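Local coordinates for protein dual function macrocyclase-peptidase POPB (Galerina marginata, PDB 5N4B) that cleaves peptide bonds after proline and macrocyclises the trimmed peptide precursor in the biosynthesis of amanitin toxins, at residues Lys382-Tyr386 with Thr396-Pro400; Leu608-His612 with Tyr624-Ser628; Phe215-Pro221 with Asn234-His240. The protein carries 1 engineered substitution. All coordinates share one frame; numbering follows the deposited sequence. Where two conformers were deposited one is given.

Contact 1. Residues Lys382-Tyr386 with Thr396-Pro400; sequences KDEIY and TRLAP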
loop_
_atom_site.group_PDB
_atom_site.type_symbol
_atom_site.label_atom_id
_atom_site.label_comp_id
_atom_site.label_asym_id
_atom_site.label_seq_id
_atom_site.Cartn_x
_atom_site.Cartn_y
_atom_site.Cartn_z
ATOM N N LYS A 382 8.581 -15.090 -3.502
ATOM C CA LYS A 382 9.189 -14.680 -4.757
ATOM C C LYS A 382 8.233 -15.084 -5.888
ATOM O O LYS A 382 7.708 -16.201 -5.915
ATOM C CB LYS A 382 10.539 -15.376 -4.923
ATOM C CG LYS A 382 11.582 -14.895 -3.847
ATOM C CD LYS A 382 12.824 -15.741 -3.741
ATOM C CE LYS A 382 12.565 -17.027 -2.990
ATOM N NZ LYS A 382 13.765 -17.841 -3.043
ATOM N N ASP A 383 7.987 -14.168 -6.795
ATOM C CA ASP A 383 6.963 -14.346 -7.799
ATOM C C ASP A 383 7.462 -15.123 -9.010
ATOM O O ASP A 383 8.596 -14.931 -9.486
ATOM C CB ASP A 383 6.417 -12.987 -8.233
ATOM C CG ASP A 383 5.533 -12.345 -7.181
ATOM O OD1 ASP A 383 5.052 -13.031 -6.216
ATOM O OD2 ASP A 383 5.187 -11.138 -7.329
ATOM N N GLU A 384 6.573 -15.959 -9.537
ATOM C CA GLU A 384 6.800 -16.799 -10.705
ATOM C C GLU A 384 5.636 -16.588 -11.661
ATOM O O GLU A 384 4.476 -16.537 -11.237
ATOM C CB GLU A 384 6.882 -18.257 -10.310
ATOM C CG GLU A 384 7.880 -18.525 -9.196
ATOM C CD GLU A 384 7.978 -19.996 -8.805
ATOM O OE1 GLU A 384 7.189 -20.826 -9.332
ATOM O OE2 GLU A 384 8.845 -20.341 -7.983
ATOM N N ILE A 385 5.918 -16.480 -12.952
ATOM C CA ILE A 385 4.907 -16.140 -13.948
ATOM C C ILE A 385 4.702 -17.312 -14.882
ATOM O O ILE A 385 5.668 -17.837 -15.437
ATOM C CB ILE A 385 5.313 -14.874 -14.726
ATOM C CG1 ILE A 385 5.675 -13.717 -13.764
ATOM C CG2 ILE A 385 4.166 -14.470 -15.648
ATOM C CD1 ILE A 385 7.133 -13.439 -13.717
ATOM N N TYR A 386 3.439 -17.681 -15.119
ATOM C CA TYR A 386 3.091 -18.810 -15.993
ATOM C C TYR A 386 2.004 -18.405 -16.974
ATOM O O TYR A 386 1.094 -17.661 -16.633
ATOM C CB TYR A 386 2.612 -20.041 -15.189
ATOM C CG TYR A 386 3.666 -20.572 -14.256
ATOM C CD1 TYR A 386 3.785 -20.071 -12.977
ATOM C CD2 TYR A 386 4.578 -21.498 -14.667
ATOM C CE1 TYR A 386 4.773 -20.537 -12.129
ATOM C CE2 TYR A 386 5.529 -21.992 -13.833
ATOM C CZ TYR A 386 5.646 -21.495 -12.569
ATOM O OH TYR A 386 6.672 -21.959 -11.762
ATOM N N THR A 396 3.995 -22.708 -20.039
ATOM C CA THR A 396 5.371 -22.276 -19.942
ATOM C C THR A 396 5.503 -21.353 -18.736
ATOM O O THR A 396 4.537 -20.701 -18.317
ATOM C CB THR A 396 5.841 -21.594 -21.232
ATOM O OG1 THR A 396 7.255 -21.383 -21.188
ATOM C CG2 THR A 396 5.182 -20.323 -21.457
ATOM N N ARG A 397 6.718 -21.281 -18.225
ATOM C CA ARG A 397 7.116 -20.292 -17.235
ATOM C C ARG A 397 7.786 -19.144 -17.984
ATOM O O ARG A 397 8.671 -19.376 -18.836
ATOM C CB ARG A 397 8.069 -20.883 -16.209
ATOM C CG ARG A 397 8.448 -19.842 -15.125
ATOM C CD ARG A 397 9.134 -20.463 -13.966
ATOM N NE ARG A 397 9.554 -19.441 -13.019
ATOM C CZ ARG A 397 10.284 -19.709 -11.977
ATOM N NH1 ARG A 397 10.624 -20.962 -11.717
ATOM N NH2 ARG A 397 10.691 -18.755 -11.212
ATOM N N LEU A 398 7.388 -17.919 -17.685
ATOM C CA LEU A 398 7.950 -16.726 -18.312
ATOM C C LEU A 398 8.932 -16.077 -17.343
ATOM O O LEU A 398 8.692 -16.042 -16.134
ATOM C CB LEU A 398 6.850 -15.728 -18.694
ATOM C CG LEU A 398 5.844 -16.265 -19.698
ATOM C CD1 LEU A 398 4.783 -15.206 -19.976
ATOM C CD2 LEU A 398 6.602 -16.658 -20.991
ATOM N N ALA A 399 10.045 -15.547 -17.869
ATOM C CA ALA A 399 11.072 -14.908 -17.056
ATOM C C ALA A 399 11.519 -15.846 -15.929
ATOM O O ALA A 399 11.513 -15.470 -14.756
ATOM C CB ALA A 399 10.605 -13.580 -16.491
ATOM N N PRO A 400 11.924 -17.063 -16.264
ATOM C CA PRO A 400 12.215 -18.039 -15.226
ATOM C C PRO A 400 13.375 -17.713 -14.314
ATOM O O PRO A 400 13.448 -18.313 -13.237
ATOM C CB PRO A 400 12.511 -19.319 -16.032
ATOM C CG PRO A 400 12.951 -18.807 -17.316
ATOM C CD PRO A 400 12.147 -17.610 -17.603
HETATM O O HOH W 1 10.350 -15.863 -11.410
HETATM O O HOH W 2 8.818 -16.688 -13.540
#
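Leu398 N donates to Ile385 O over 2.8 Å, the one direct backbone hydrogen bond between 382-386 and 396-400. One water accepts from Ile385 N at 3.0 Å and from Arg397 NE and lies 2.7 Å from Leu398 O, to which it can donate, in place of a backbone bond. A second accepts from Arg397 NH2 at 2.9 Å and can donate to Asp383 O. Both lie in the guanidinium plane, at its edge. The hairpin of strands 382-388 and 394-398 forms the outer half of a four-stranded antiparallel blade of the beta-propeller. On one face Arg397 runs extended from CG to NE, with CG opposite the backbone N (chi1 -178°), which carries it slantwise past the Tyr386 ring; Arg397 CD lies 3.6 Å from Tyr386 OH. Glu384 stacks its carboxylate over one guanidinium face, the planes 21° apart, and Pro400 O lies over the other. Glu384 OE2 is 4.0 Å from Arg397 NH2, where opposite charges would attract, though no N-H points at it; the salt bridge of OE2 goes to Arg379. Glu384 OE1 accepts from Tyr386 OH at 2.7 Å. On the other face Ile385 meets Leu398, and its CD1 reaches Ala399 CB.

Contact 2. Residues Leu608-His612 with Tyr624-Ser628; sequences LLKFH and YGNPS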
loop_
_atom_site.group_PDB
_atom_site.type_symbol
_atom_site.label_atom_id
_atom_site.label_comp_id
_atom_site.label_asym_id
_atom_site.label_seq_id
_atom_site.Cartn_x
_atom_site.Cartn_y
_atom_site.Cartn_z
ATOM N N LEU A 608 -4.282 0.471 21.183
ATOM C CA LEU A 608 -5.099 -0.641 20.707
ATOM C C LEU A 608 -6.391 -0.808 21.510
ATOM O O LEU A 608 -7.192 -1.695 21.186
ATOM C CB LEU A 608 -4.332 -1.955 20.725
ATOM C CG LEU A 608 -3.358 -2.252 19.636
ATOM C CD1 LEU A 608 -2.840 -3.676 19.816
ATOM C CD2 LEU A 608 -3.975 -2.128 18.255
ATOM N N LEU A 609 -6.620 0.023 22.533
ATOM C CA LEU A 609 -7.909 0.037 23.209
ATOM C C LEU A 609 -8.915 0.975 22.569
ATOM O O LEU A 609 -10.115 0.755 22.727
ATOM C CB LEU A 609 -7.778 0.374 24.699
ATOM C CG LEU A 609 -6.975 -0.616 25.518
ATOM C CD1 LEU A 609 -6.931 -0.176 26.952
ATOM C CD2 LEU A 609 -7.525 -2.000 25.402
ATOM N N LYS A 610 -8.463 1.970 21.796
ATOM C CA LYS A 610 -9.370 2.968 21.222
ATOM C C LYS A 610 -9.276 3.077 19.698
ATOM O O LYS A 610 -9.942 3.937 19.120
ATOM C CB LYS A 610 -9.141 4.349 21.874
ATOM C CG LYS A 610 -9.414 4.426 23.395
ATOM C CD LYS A 610 -9.340 5.895 23.971
ATOM C CE LYS A 610 -10.455 6.778 23.450
ATOM N NZ LYS A 610 -10.485 8.142 24.119
ATOM N N PHE A 611 -8.516 2.220 19.027
ATOM C CA PHE A 611 -8.305 2.388 17.590
ATOM C C PHE A 611 -9.622 2.382 16.819
ATOM O O PHE A 611 -9.725 3.017 15.764
ATOM C CB PHE A 611 -7.391 1.271 17.041
ATOM C CG PHE A 611 -8.049 -0.115 17.038
ATOM C CD1 PHE A 611 -8.838 -0.513 15.989
ATOM C CD2 PHE A 611 -7.907 -0.984 18.111
ATOM C CE1 PHE A 611 -9.500 -1.741 15.988
ATOM C CE2 PHE A 611 -8.571 -2.189 18.129
ATOM C CZ PHE A 611 -9.348 -2.595 17.055
ATOM N N HIS A 612 -10.623 1.645 17.303
ATOM C CA HIS A 612 -11.878 1.487 16.589
ATOM C C HIS A 612 -12.807 2.674 16.742
ATOM O O HIS A 612 -13.874 2.668 16.116
ATOM C CB HIS A 612 -12.566 0.198 17.014
ATOM C CG HIS A 612 -12.919 0.152 18.453
ATOM N ND1 HIS A 612 -12.017 0.445 19.451
ATOM C CD2 HIS A 612 -14.069 -0.209 19.075
ATOM C CE1 HIS A 612 -12.608 0.329 20.629
ATOM N NE2 HIS A 612 -13.850 -0.080 20.427
ATOM N N TYR A 624 -7.265 -6.978 14.923
ATOM C CA TYR A 624 -6.791 -6.802 16.296
ATOM C C TYR A 624 -7.731 -7.369 17.355
ATOM O O TYR A 624 -7.289 -7.544 18.500
ATOM C CB TYR A 624 -6.588 -5.309 16.575
ATOM C CG TYR A 624 -5.658 -4.579 15.637
ATOM C CD1 TYR A 624 -4.471 -5.136 15.276
ATOM C CD2 TYR A 624 -5.976 -3.329 15.145
ATOM C CE1 TYR A 624 -3.605 -4.488 14.410
ATOM C CE2 TYR A 624 -5.131 -2.664 14.287
ATOM C CZ TYR A 624 -3.940 -3.261 13.926
ATOM O OH TYR A 624 -3.179 -2.528 13.064
ATOM N N GLY A 625 -8.995 -7.620 17.028
ATOM C CA GLY A 625 -10.000 -7.871 18.041
ATOM C C GLY A 625 -10.760 -6.603 18.409
ATOM O O GLY A 625 -10.428 -5.484 18.008
ATOM N N ASN A 626 -11.786 -6.791 19.236
ATOM C CA ASN A 626 -12.670 -5.712 19.646
ATOM C C ASN A 626 -12.437 -5.412 21.127
ATOM O O ASN A 626 -12.775 -6.244 21.984
ATOM C CB ASN A 626 -14.124 -6.106 19.406
ATOM C CG ASN A 626 -15.077 -4.961 19.625
ATOM O OD1 ASN A 626 -14.782 -3.991 20.358
ATOM N ND2 ASN A 626 -16.250 -5.065 19.005
ATOM N N PRO A 627 -11.859 -4.264 21.473
ATOM C CA PRO A 627 -11.610 -3.939 22.888
ATOM C C PRO A 627 -12.842 -3.928 23.749
ATOM O O PRO A 627 -12.685 -4.054 24.966
ATOM C CB PRO A 627 -10.996 -2.534 22.836
ATOM C CG PRO A 627 -10.410 -2.382 21.427
ATOM C CD PRO A 627 -11.372 -3.202 20.559
ATOM N N SER A 628 -14.037 -3.786 23.172
ATOM C CA SER A 628 -15.264 -3.779 23.974
ATOM C C SER A 628 -15.806 -5.174 24.263
ATOM O O SER A 628 -16.815 -5.305 24.977
ATOM C CB SER A 628 -16.356 -2.969 23.279
ATOM O OG SER A 628 -16.867 -3.680 22.172
#
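Leu608 lays its CD2 methyl over a face of the Tyr624 ring, 4.0 Å from the centroid and 15° off the normal, a CH-pi contact. Its carbonyl O faces Pro627 CG at 3.3 Å and is buried without a hydrogen-bonding partner. Leu609 follows with its own carbonyl against the same proline, its O 3.4 Å from Pro627 CB, while its side chain reaches on to Phe633 and Ile636 of helix 630-636. Two residues on, Phe611 points into the contact. Its ring receives the edge of Tyr624 in a T-shaped pair, centroids 5.2 Å apart and planes at 80°, with Tyr624 CD2 above the ring centre. At the rim of the same ring, near its plane, Gly625 O approaches Phe611 CZ to 3.2 Å; this carbonyl too is buried with no polar partner. His612 CG sits between the backbone N and carbonyl carbon (chi1 62°), bringing one imidazole face against Pro627 CD, 3.9 Å from the ring centroid. Pro627 is thus wedged among both leucine carbonyls, Phe611 and His612. Just beside it, Asn626 OD1 accepts from Ser628 N in an Asx turn. Through Tyr624, at the end of helix 621-624, the contact borders the active site of the alpha/beta-hydrolase domain: Tyr624 OH hydrogen-bonds Asn579, next to Ala578, the engineered replacement of the nucleophilic serine.

Contact 3. Residues Phe215-Pro221 with Asn234-His240; sequences FLYQRYP and NAMMCYH
Phe215 and His240 begin a regular antiparallel pairing in which six backbone hydrogen bonds, such as His240 N to Phe215 O at 2.9 Å, join strands 214-219 and 236-241. The hydrogen-bonded pairs are Phe215 with His240, Tyr217 with Cys238 and Arg219 with Met236, each closed by two bonds. Between them CA-H groups add weaker contacts, as where Leu216 CA approaches Cys238 O at 3.1 Å.

Aromatic and sulfur contacts dominate the face carrying Tyr217 and Cys238. His240 CB sits over a face of the Phe215 ring, 4.3 Å from its centroid, while the two rings meet obliquely with planes at 48°. Tyr217 CG is lodged between the backbone N and carbonyl carbon (chi1 71°), which swings the ring across the neighbouring strand until CZ lies 3.6 Å from Cys238 CB. Cys238 SG lies obliquely 5.2 Å from the centroid of the Tyr217 ring and also touches Arg219 CG. On the opposite face, Met237 curls back so that its SD lies 3.6 Å from Tyr217 O. Past the strand ends, a face of the Tyr220 ring covers Ala235. Met236 CE reaches over from its strand to the Tyr220-Pro221 peptide.

Among the polar groups, Arg219 grips Tyr220 O side-on with NE and NH2, both bonds in the guanidinium plane. Tyr217 OH bonds Asp249 and Gln246. Backbone bonds thus fix this strand pair, and the buried His240, held by Asp249 at ND1 and Asp196 at NE2, would probably carry a proton on both nitrogens.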
loop_
_atom_site.group_PDB
_atom_site.type_symbol
_atom_site.label_atom_id
_atom_site.label_comp_id
_atom_site.label_asym_id
_atom_site.label_seq_id
_atom_site.Cartn_x
_atom_site.Cartn_y
_atom_site.Cartn_z
ATOM N N PHE A 215 -19.365 5.183 -15.758
ATOM C CA PHE A 215 -18.568 4.381 -14.862
ATOM C C PHE A 215 -19.165 4.282 -13.481
ATOM O O PHE A 215 -19.894 5.153 -13.010
ATOM C CB PHE A 215 -17.124 4.916 -14.754
ATOM C CG PHE A 215 -17.023 6.367 -14.395
ATOM C CD1 PHE A 215 -17.108 6.769 -13.073
ATOM C CD2 PHE A 215 -16.831 7.327 -15.369
ATOM C CE1 PHE A 215 -17.028 8.131 -12.730
ATOM C CE2 PHE A 215 -16.764 8.668 -15.019
ATOM C CZ PHE A 215 -16.884 9.052 -13.708
ATOM N N LEU A 216 -18.852 3.180 -12.850
ATOM C CA LEU A 216 -19.225 2.947 -11.464
ATOM C C LEU A 216 -18.120 3.434 -10.550
ATOM O O LEU A 216 -16.927 3.317 -10.865
ATOM C CB LEU A 216 -19.489 1.461 -11.180
ATOM C CG LEU A 216 -20.715 0.930 -11.941
ATOM C CD1 LEU A 216 -20.301 0.164 -13.147
ATOM C CD2 LEU A 216 -21.591 0.169 -11.093
ATOM N N TYR A 217 -18.517 3.934 -9.388
ATOM C CA TYR A 217 -17.636 4.496 -8.371
ATOM C C TYR A 217 -18.368 4.477 -7.032
ATOM O O TYR A 217 -19.593 4.608 -6.974
ATOM C CB TYR A 217 -17.234 5.924 -8.749
ATOM C CG TYR A 217 -18.360 6.912 -8.636
ATOM C CD1 TYR A 217 -19.363 7.005 -9.608
ATOM C CD2 TYR A 217 -18.483 7.673 -7.509
ATOM C CE1 TYR A 217 -20.419 7.865 -9.453
ATOM C CE2 TYR A 217 -19.557 8.529 -7.338
ATOM C CZ TYR A 217 -20.532 8.605 -8.298
ATOM O OH TYR A 217 -21.626 9.459 -8.111
ATOM N N GLN A 218 -17.601 4.336 -5.954
ATOM C CA GLN A 218 -18.150 4.377 -4.606
ATOM C C GLN A 218 -18.103 5.801 -4.075
ATOM O O GLN A 218 -17.071 6.480 -4.150
ATOM C CB GLN A 218 -17.398 3.457 -3.673
ATOM C CG GLN A 218 -17.963 3.520 -2.244
ATOM C CD GLN A 218 -17.404 2.414 -1.418
ATOM O OE1 GLN A 218 -18.103 1.463 -1.106
ATOM N NE2 GLN A 218 -16.112 2.474 -1.110
ATOM N N ARG A 219 -19.206 6.247 -3.521
ATOM C CA ARG A 219 -19.191 7.537 -2.868
ATOM C C ARG A 219 -19.907 7.503 -1.527
ATOM O O ARG A 219 -20.568 6.537 -1.148
ATOM C CB ARG A 219 -19.779 8.628 -3.714
ATOM C CG ARG A 219 -21.199 8.284 -4.050
ATOM C CD ARG A 219 -22.001 9.499 -4.326
ATOM N NE ARG A 219 -22.144 10.392 -3.176
ATOM C CZ ARG A 219 -22.851 11.502 -3.227
ATOM N NH1 ARG A 219 -23.466 11.839 -4.361
ATOM N NH2 ARG A 219 -22.926 12.248 -2.148
ATOM N N TYR A 220 -19.721 8.560 -0.809
ATOM C CA TYR A 220 -20.241 8.739 0.530
ATOM C C TYR A 220 -21.231 9.883 0.590
ATOM O O TYR A 220 -21.295 10.688 -0.344
ATOM C CB TYR A 220 -19.089 8.954 1.489
ATOM C CG TYR A 220 -18.363 7.658 1.737
ATOM C CD1 TYR A 220 -18.766 6.809 2.766
ATOM C CD2 TYR A 220 -17.351 7.225 0.896
ATOM C CE1 TYR A 220 -18.127 5.610 3.009
ATOM C CE2 TYR A 220 -16.726 6.009 1.131
ATOM C CZ TYR A 220 -17.124 5.224 2.179
ATOM O OH TYR A 220 -16.468 4.002 2.375
ATOM N N PRO A 221 -22.007 10.001 1.667
ATOM C CA PRO A 221 -22.938 11.118 1.763
ATOM C C PRO A 221 -22.196 12.432 1.761
ATOM O O PRO A 221 -21.104 12.543 2.338
ATOM C CB PRO A 221 -23.643 10.877 3.098
ATOM C CG PRO A 221 -23.557 9.361 3.290
ATOM C CD PRO A 221 -22.205 9.004 2.731
ATOM N N ASN A 234 -22.175 4.676 5.317
ATOM C CA ASN A 234 -23.273 4.695 4.361
ATOM C C ASN A 234 -22.772 4.894 2.930
ATOM O O ASN A 234 -23.374 5.607 2.117
ATOM C CB ASN A 234 -24.341 5.738 4.740
ATOM C CG ASN A 234 -25.013 5.413 6.047
ATOM O OD1 ASN A 234 -25.899 4.526 6.131
ATOM N ND2 ASN A 234 -24.574 6.062 7.066
ATOM N N ALA A 235 -21.739 4.122 2.592
ATOM C CA ALA A 235 -21.237 4.087 1.218
ATOM C C ALA A 235 -22.312 3.656 0.242
ATOM O O ALA A 235 -23.214 2.851 0.549
ATOM C CB ALA A 235 -20.074 3.114 1.097
ATOM N N MET A 236 -22.190 4.174 -0.958
ATOM C CA MET A 236 -23.092 3.884 -2.063
ATOM C C MET A 236 -22.246 3.542 -3.274
ATOM O O MET A 236 -21.344 4.303 -3.648
ATOM C CB MET A 236 -23.943 5.121 -2.438
ATOM C CG MET A 236 -24.855 5.595 -1.342
ATOM S SD MET A 236 -25.391 7.295 -1.561
ATOM C CE MET A 236 -24.000 8.118 -0.784
ATOM N N MET A 237 -22.554 2.441 -3.936
ATOM C CA MET A 237 -22.003 2.193 -5.261
ATOM C C MET A 237 -22.916 2.866 -6.279
ATOM O O MET A 237 -24.121 2.599 -6.324
ATOM C CB MET A 237 -21.863 0.695 -5.534
ATOM C CG MET A 237 -21.286 0.361 -6.886
ATOM S SD MET A 237 -19.657 1.009 -7.233
ATOM C CE MET A 237 -18.727 0.179 -5.961
ATOM N N CYS A 238 -22.349 3.736 -7.084
ATOM C CA CYS A 238 -23.092 4.598 -7.970
ATOM C C CYS A 238 -22.575 4.473 -9.386
ATOM O O CYS A 238 -21.467 3.946 -9.626
ATOM C CB CYS A 238 -22.962 6.060 -7.546
ATOM S SG CYS A 238 -23.750 6.416 -5.963
ATOM N N TYR A 239 -23.392 4.958 -10.316
ATOM C CA TYR A 239 -23.061 5.005 -11.732
ATOM C C TYR A 239 -23.210 6.421 -12.249
ATOM O O TYR A 239 -24.252 7.054 -12.039
ATOM C CB TYR A 239 -23.958 4.044 -12.522
ATOM C CG TYR A 239 -23.777 4.098 -13.986
ATOM C CD1 TYR A 239 -22.721 3.468 -14.651
ATOM C CD2 TYR A 239 -24.713 4.810 -14.730
ATOM C CE1 TYR A 239 -22.646 3.581 -16.072
ATOM C CE2 TYR A 239 -24.617 4.929 -16.069
ATOM C CZ TYR A 239 -23.628 4.324 -16.724
ATOM O OH TYR A 239 -23.666 4.533 -18.105
ATOM N N HIS A 240 -22.158 6.927 -12.888
ATOM C CA HIS A 240 -22.130 8.242 -13.507
ATOM C C HIS A 240 -22.113 8.113 -15.021
ATOM O O HIS A 240 -21.225 7.455 -15.577
ATOM C CB HIS A 240 -20.879 9.005 -13.073
ATOM C CG HIS A 240 -20.781 10.329 -13.731
ATOM N ND1 HIS A 240 -21.685 11.328 -13.472
ATOM C CD2 HIS A 240 -20.004 10.783 -14.733
ATOM C CE1 HIS A 240 -21.422 12.379 -14.233
ATOM N NE2 HIS A 240 -20.397 12.078 -15.007
#

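In the fold
Contacts 1 and 3 both pair neighbouring strands within four-stranded antiparallel blades of the beta-propeller, but in different blades, their centres about 37 Å apart. Contact 2 belongs to the catalytic alpha/beta-hydrolase domain, with its centre about 41 Å from that of contact 1 and about 29 Å from that of contact 3. None touches another; the nearest atoms of contacts 2 and 3 are still about 14 Å apart. Even so, those two approach the charge relay system from different domains: the Tyr624 side chain is about 7 Å from that of engineered Ala578, and the Tyr220 side chain about 8 Å from that of His699. Contact 1 lies away from these sites.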